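Local coordinates for protein dTDP-4-dehydrorhamnose reductase (Yersinia enterocolitica, PDB 5U9C) that probably catalyses the NADPH-dependent reduction of dTDP-4-dehydro-beta-L-rhamnose to dTDP-beta-L-rhamnose, the last step in making this activated sugar, at residues 155-160 with 194-199; 60-65 with 101-106. One frame throughout, in Å; residues are numbered along the deposited sequence. Where two conformers were deposited one is given.

Interaction 1: residues 155-160 with 194-199; sequences GWMIGG and TSAMQL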
loop_
_atom_site.group_PDB
_atom_site.type_symbol
_atom_site.label_atom_id
_atom_site.label_comp_id
_atom_site.label_asym_id
_atom_site.label_seq_id
_atom_site.Cartn_x
_atom_site.Cartn_y
_atom_site.Cartn_z
ATOM N N GLY D 155 -5.670 -19.481 -16.702
ATOM C CA GLY D 155 -4.798 -19.536 -15.541
ATOM C C GLY D 155 -3.611 -20.441 -15.855
ATOM O O GLY D 155 -2.990 -20.320 -16.918
ATOM N N TRP D 156 -3.285 -21.344 -14.934
ATOM C CA TRP D 156 -2.180 -22.293 -15.149
ATOM C C TRP D 156 -2.640 -23.385 -16.125
ATOM O O TRP D 156 -3.444 -24.260 -15.767
ATOM C CB TRP D 156 -1.744 -22.915 -13.831
ATOM C CG TRP D 156 -1.199 -21.918 -12.827
ATOM C CD1 TRP D 156 -0.570 -20.737 -13.099
ATOM C CD2 TRP D 156 -1.088 -22.114 -11.417
ATOM N NE1 TRP D 156 -0.141 -20.149 -11.925
ATOM C CE2 TRP D 156 -0.432 -20.987 -10.884
ATOM C CE3 TRP D 156 -1.515 -23.109 -10.550
ATOM C CZ2 TRP D 156 -0.193 -20.842 -9.521
ATOM C CZ3 TRP D 156 -1.269 -22.961 -9.188
ATOM C CH2 TRP D 156 -0.619 -21.841 -8.692
HETATM N N MSE D 157 -2.150 -23.307 -17.358
HETATM C CA MSE D 157 -2.578 -24.217 -18.421
HETATM C C MSE D 157 -2.053 -25.631 -18.249
HETATM O O MSE D 157 -0.881 -25.836 -17.974
HETATM C CB MSE D 157 -2.121 -23.601 -19.750
HETATM C CG MSE D 157 -2.749 -24.247 -20.995
HETATM SE SE MSE D 157 -4.535 -23.480 -21.328
HETATM C CE MSE D 157 -3.877 -21.832 -22.185
ATOM N N ILE D 158 -2.941 -26.616 -18.335
ATOM C CA ILE D 158 -2.518 -28.021 -18.318
ATOM C C ILE D 158 -2.940 -28.661 -19.656
ATOM O O ILE D 158 -4.085 -28.486 -20.128
ATOM C CB ILE D 158 -3.050 -28.812 -17.103
ATOM C CG1 ILE D 158 -4.569 -28.940 -17.141
ATOM C CG2 ILE D 158 -2.606 -28.134 -15.807
ATOM C CD1 ILE D 158 -5.132 -29.748 -15.994
ATOM N N GLY D 159 -1.999 -29.346 -20.289
ATOM C CA GLY D 159 -2.253 -29.998 -21.566
ATOM C C GLY D 159 -0.972 -30.444 -22.248
ATOM O O GLY D 159 0.111 -30.019 -21.865
ATOM N N GLY D 160 -1.112 -31.291 -23.265
ATOM C CA GLY D 160 0.025 -31.796 -24.030
ATOM C C GLY D 160 0.150 -33.302 -23.944
ATOM O O GLY D 160 0.553 -33.940 -24.899
ATOM N N THR D 194 -6.384 -24.266 -15.879
ATOM C CA THR D 194 -7.189 -24.253 -17.085
ATOM C C THR D 194 -6.801 -25.457 -17.931
ATOM O O THR D 194 -5.647 -25.573 -18.385
ATOM C CB THR D 194 -6.954 -22.987 -17.929
ATOM O OG1 THR D 194 -7.356 -21.829 -17.191
ATOM C CG2 THR D 194 -7.779 -23.043 -19.236
ATOM N N SER D 195 -7.762 -26.347 -18.149
ATOM C CA SER D 195 -7.560 -27.504 -19.027
ATOM C C SER D 195 -7.532 -27.027 -20.471
ATOM O O SER D 195 -8.522 -26.463 -20.955
ATOM C CB SER D 195 -8.702 -28.519 -18.856
ATOM O OG SER D 195 -8.739 -29.428 -19.952
ATOM N N ALA D 196 -6.411 -27.235 -21.160
ATOM C CA ALA D 196 -6.300 -26.834 -22.565
ATOM C C ALA D 196 -7.372 -27.526 -23.431
ATOM O O ALA D 196 -7.925 -26.892 -24.326
ATOM C CB ALA D 196 -4.901 -27.098 -23.122
HETATM N N MSE D 197 -7.677 -28.798 -23.156
HETATM C CA MSE D 197 -8.693 -29.519 -23.961
HETATM C C MSE D 197 -10.079 -28.935 -23.761
HETATM O O MSE D 197 -10.847 -28.836 -24.722
HETATM C CB MSE D 197 -8.646 -31.037 -23.728
HETATM C CG MSE D 197 -9.660 -31.821 -24.589
HETATM SE SE MSE D 197 -9.437 -31.585 -26.556
HETATM C CE MSE D 197 -11.196 -32.280 -27.129
ATOM N N GLN D 198 -10.419 -28.533 -22.539
ATOM C CA GLN D 198 -11.736 -27.907 -22.292
ATOM C C GLN D 198 -11.779 -26.526 -22.943
ATOM O O GLN D 198 -12.786 -26.153 -23.557
ATOM C CB GLN D 198 -12.056 -27.771 -20.798
ATOM C CG GLN D 198 -12.285 -29.076 -20.048
ATOM C CD GLN D 198 -12.623 -28.880 -18.559
ATOM O OE1 GLN D 198 -12.117 -27.954 -17.888
ATOM N NE2 GLN D 198 -13.490 -29.769 -18.033
ATOM N N LEU D 199 -10.670 -25.792 -22.837
ATOM C CA LEU D 199 -10.579 -24.454 -23.439
ATOM C C LEU D 199 -10.733 -24.575 -24.968
ATOM O O LEU D 199 -11.407 -23.756 -25.606
ATOM C CB LEU D 199 -9.271 -23.759 -23.052
ATOM C CG LEU D 199 -8.992 -22.398 -23.688
ATOM C CD1 LEU D 199 -10.171 -21.454 -23.474
ATOM C CD2 LEU D 199 -7.710 -21.806 -23.129
HETATM O O HOH W 1 -5.877 -30.422 -21.411
#

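Interaction 2: residues 60-65 with 101-106; sequences ILHFAA and LLYLSS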
loop_
_atom_site.group_PDB
_atom_site.type_symbol
_atom_site.label_atom_id
_atom_site.label_comp_id
_atom_site.label_asym_id
_atom_site.label_seq_id
_atom_site.Cartn_x
_atom_site.Cartn_y
_atom_site.Cartn_z
ATOM N N ILE D 60 -9.427 -14.747 -36.671
ATOM C CA ILE D 60 -8.026 -14.781 -36.263
ATOM C C ILE D 60 -7.950 -15.258 -34.818
ATOM O O ILE D 60 -8.590 -14.675 -33.951
ATOM C CB ILE D 60 -7.336 -13.410 -36.354
ATOM C CG1 ILE D 60 -7.318 -12.931 -37.804
ATOM C CG2 ILE D 60 -5.901 -13.508 -35.825
ATOM C CD1 ILE D 60 -6.863 -11.493 -37.975
ATOM N N LEU D 61 -7.187 -16.330 -34.590
ATOM C CA LEU D 61 -6.976 -16.904 -33.280
ATOM C C LEU D 61 -5.520 -16.586 -32.953
ATOM O O LEU D 61 -4.588 -17.179 -33.550
ATOM C CB LEU D 61 -7.193 -18.425 -33.295
ATOM C CG LEU D 61 -8.503 -18.920 -33.915
ATOM C CD1 LEU D 61 -8.591 -20.414 -33.767
ATOM C CD2 LEU D 61 -9.716 -18.282 -33.266
ATOM N N HIS D 62 -5.320 -15.667 -32.018
ATOM C CA HIS D 62 -3.989 -15.207 -31.650
ATOM C C HIS D 62 -3.531 -15.837 -30.349
ATOM O O HIS D 62 -3.841 -15.330 -29.273
ATOM C CB HIS D 62 -3.945 -13.684 -31.586
ATOM C CG HIS D 62 -2.613 -13.151 -31.185
ATOM N ND1 HIS D 62 -1.434 -13.734 -31.600
ATOM C CD2 HIS D 62 -2.265 -12.047 -30.486
ATOM C CE1 HIS D 62 -0.418 -13.045 -31.118
ATOM N NE2 HIS D 62 -0.894 -12.008 -30.451
ATOM N N PHE D 63 -2.829 -16.973 -30.467
ATOM C CA PHE D 63 -2.338 -17.703 -29.303
ATOM C C PHE D 63 -0.828 -17.542 -29.092
ATOM O O PHE D 63 -0.326 -17.854 -28.004
ATOM C CB PHE D 63 -2.634 -19.229 -29.396
ATOM C CG PHE D 63 -4.079 -19.595 -29.647
ATOM C CD1 PHE D 63 -5.115 -18.972 -28.983
ATOM C CD2 PHE D 63 -4.393 -20.673 -30.484
ATOM C CE1 PHE D 63 -6.446 -19.344 -29.210
ATOM C CE2 PHE D 63 -5.712 -21.067 -30.688
ATOM C CZ PHE D 63 -6.740 -20.405 -30.044
ATOM N N ALA D 64 -0.091 -17.076 -30.100
ATOM C CA ALA D 64 1.368 -16.944 -29.945
ATOM C C ALA D 64 1.735 -15.824 -28.957
ATOM O O ALA D 64 1.101 -14.766 -28.932
ATOM C CB ALA D 64 2.044 -16.701 -31.292
ATOM N N ALA D 65 2.749 -16.082 -28.139
ATOM C CA ALA D 65 3.192 -15.104 -27.142
ATOM C C ALA D 65 4.482 -15.566 -26.509
ATOM O O ALA D 65 4.805 -16.738 -26.594
ATOM C CB ALA D 65 2.144 -14.971 -26.055
ATOM N N LEU D 101 -11.582 -11.437 -33.817
ATOM C CA LEU D 101 -10.292 -11.746 -33.223
ATOM C C LEU D 101 -10.380 -12.312 -31.824
ATOM O O LEU D 101 -10.964 -11.697 -30.926
ATOM C CB LEU D 101 -9.446 -10.472 -33.177
ATOM C CG LEU D 101 -8.093 -10.503 -32.458
ATOM C CD1 LEU D 101 -7.145 -11.517 -33.070
ATOM C CD2 LEU D 101 -7.459 -9.131 -32.522
ATOM N N LEU D 102 -9.747 -13.458 -31.627
ATOM C CA LEU D 102 -9.692 -14.098 -30.329
ATOM C C LEU D 102 -8.278 -13.937 -29.825
ATOM O O LEU D 102 -7.332 -14.293 -30.518
ATOM C CB LEU D 102 -10.094 -15.575 -30.415
ATOM C CG LEU D 102 -9.903 -16.479 -29.180
ATOM C CD1 LEU D 102 -10.387 -15.871 -27.904
ATOM C CD2 LEU D 102 -10.594 -17.819 -29.380
ATOM N N TYR D 103 -8.140 -13.357 -28.645
ATOM C CA TYR D 103 -6.836 -13.144 -28.010
ATOM C C TYR D 103 -6.783 -13.945 -26.720
ATOM O O TYR D 103 -7.634 -13.787 -25.851
ATOM C CB TYR D 103 -6.601 -11.644 -27.715
ATOM C CG TYR D 103 -5.299 -11.306 -27.000
ATOM C CD1 TYR D 103 -4.071 -11.711 -27.519
ATOM C CD2 TYR D 103 -5.282 -10.492 -25.863
ATOM C CE1 TYR D 103 -2.874 -11.381 -26.897
ATOM C CE2 TYR D 103 -4.082 -10.149 -25.238
ATOM C CZ TYR D 103 -2.887 -10.591 -25.769
ATOM O OH TYR D 103 -1.695 -10.257 -25.192
ATOM N N LEU D 104 -5.807 -14.838 -26.630
ATOM C CA LEU D 104 -5.604 -15.625 -25.425
ATOM C C LEU D 104 -4.770 -14.793 -24.451
ATOM O O LEU D 104 -3.615 -14.484 -24.724
ATOM C CB LEU D 104 -4.870 -16.917 -25.751
ATOM C CG LEU D 104 -4.493 -17.805 -24.554
ATOM C CD1 LEU D 104 -5.752 -18.303 -23.853
ATOM C CD2 LEU D 104 -3.631 -18.959 -25.025
ATOM N N SER D 105 -5.364 -14.420 -23.324
ATOM C CA SER D 105 -4.654 -13.632 -22.296
ATOM C C SER D 105 -4.409 -14.493 -21.054
ATOM O O SER D 105 -4.577 -15.709 -21.103
ATOM C CB SER D 105 -5.375 -12.309 -21.979
ATOM O OG SER D 105 -4.529 -11.444 -21.198
ATOM N N SER D 106 -4.054 -13.856 -19.940
ATOM C CA SER D 106 -3.615 -14.575 -18.745
ATOM C C SER D 106 -4.096 -13.990 -17.433
ATOM O O SER D 106 -4.306 -12.787 -17.297
ATOM C CB SER D 106 -2.072 -14.536 -18.735
ATOM O OG SER D 106 -1.493 -15.003 -17.526
HETATM O O HOH W 2 -1.576 -16.510 -25.741
#

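Interaction 1: residues 155-160 with 194-199
A short parallel ladder between strand 156-158 and the end of strand 190-195, running into the start of helix 196-209, joins these segments. Thr194 carries the ladder through its backbone, its N bonding to Trp156 O while its O takes Ile158 N at 2.9 Å. Its hydroxyl adds a further link: OG1 accepts Gly155 N at 2.9 Å, nearly straight at 167°, and is also bonded to Phe217 O on strand 213-217. One rung on, Ile158 O accepts hydrogen bonds from Ala196 N at 2.8 Å and from a water that accepts from Met197 N, tying strand 156-158 to the first turn of the helix. This small sheet lies beside the parallel Rossmann sheet of the RmlD family, and Ser195 is the N-cap where strand gives way to helix, its OG accepting Gln198 N at 3.2 Å. The side chain of Trp156 lies about 7 Å from those of Phe168 and Arg256, which bind (R)-malate in a crystal structure of this protein. On the face of Met157 and Thr194, the selenomethionine chain starts with CG anti to the backbone N (chi1 -167°) and then bends twice. The bends bring Met157 SE to 3.9 Å from Thr194 CG2. Met157 CE reaches Leu199 CD2, the two side chains crossing at about a right angle. Met16 and Leu17 of helix 16-25 pack against Met157 and Leu199 respectively.

Interaction 2: residues 60-65 with 101-106
Leu102 O takes the backbone N of His62 at 2.9 Å, and Leu102 N gives an equally short, nearly straight bond (174°) to Ile60 O, so Leu102 is held at both its polar backbone atoms by strand 59-62. A third rung, Leu104 N to His62 O, is longer and weak at 3.3 Å, as the chain leaves the strand at Phe63. Beyond it a water lies between two carbonyls, 2.9 Å from Phe63 O and 3.0 Å from Leu104 O, close enough to bond to either. These are neighbouring central strands of the parallel Rossmann sheet, linked through helices 69-74 and 76-97. On the face toward helix 76-97, the side chains of His62 and Tyr103 run alongside each other in the same direction, both with CG anti to the backbone N. Their ring planes are near parallel (22°) but offset, so that little of one ring faces the other, and His62 CD2 comes to 3.5 Å from Tyr103 CD1. Next to them Leu101 CD1 rests 3.6 Å from Ile60 CG2. On the other face, Leu61 CD2 meets Leu102 CB at 3.9 Å, and Leu104 CB lies at the edge of the Phe63 ring. Both imidazole nitrogens are bonded, ND1 to Thr11 OG1 and NE2 to Thr87 OG1, which implies that the buried His62 ring is fixed in its rotation while the Tyr103 ring lies along one side of it.

Overall arrangement
Both contacts are buried and both pair parallel strands, but in different sheets: interaction 2 belongs to the middle of the six-strand Rossmann sheet, interaction 1 to the small mixed sheet beside it. They meet directly, Met157 CE lying 4.0 Å from Leu104 CD2 and Leu199 CD2 4.1 Å from Leu104 CD1. Helix 196-209 serves both, since its first turn is part of interaction 1 and its later residues Ile203 and Ile207 cover one face of interaction 2. The chemistry differs accordingly. Interaction 1 adds a side-chain hydroxyl bond, Thr194 to Gly155, and a strand-to-helix bond, whereas in interaction 2 every direct cross-segment hydrogen bond is backbone to backbone and side chains meet through apolar and ring contacts.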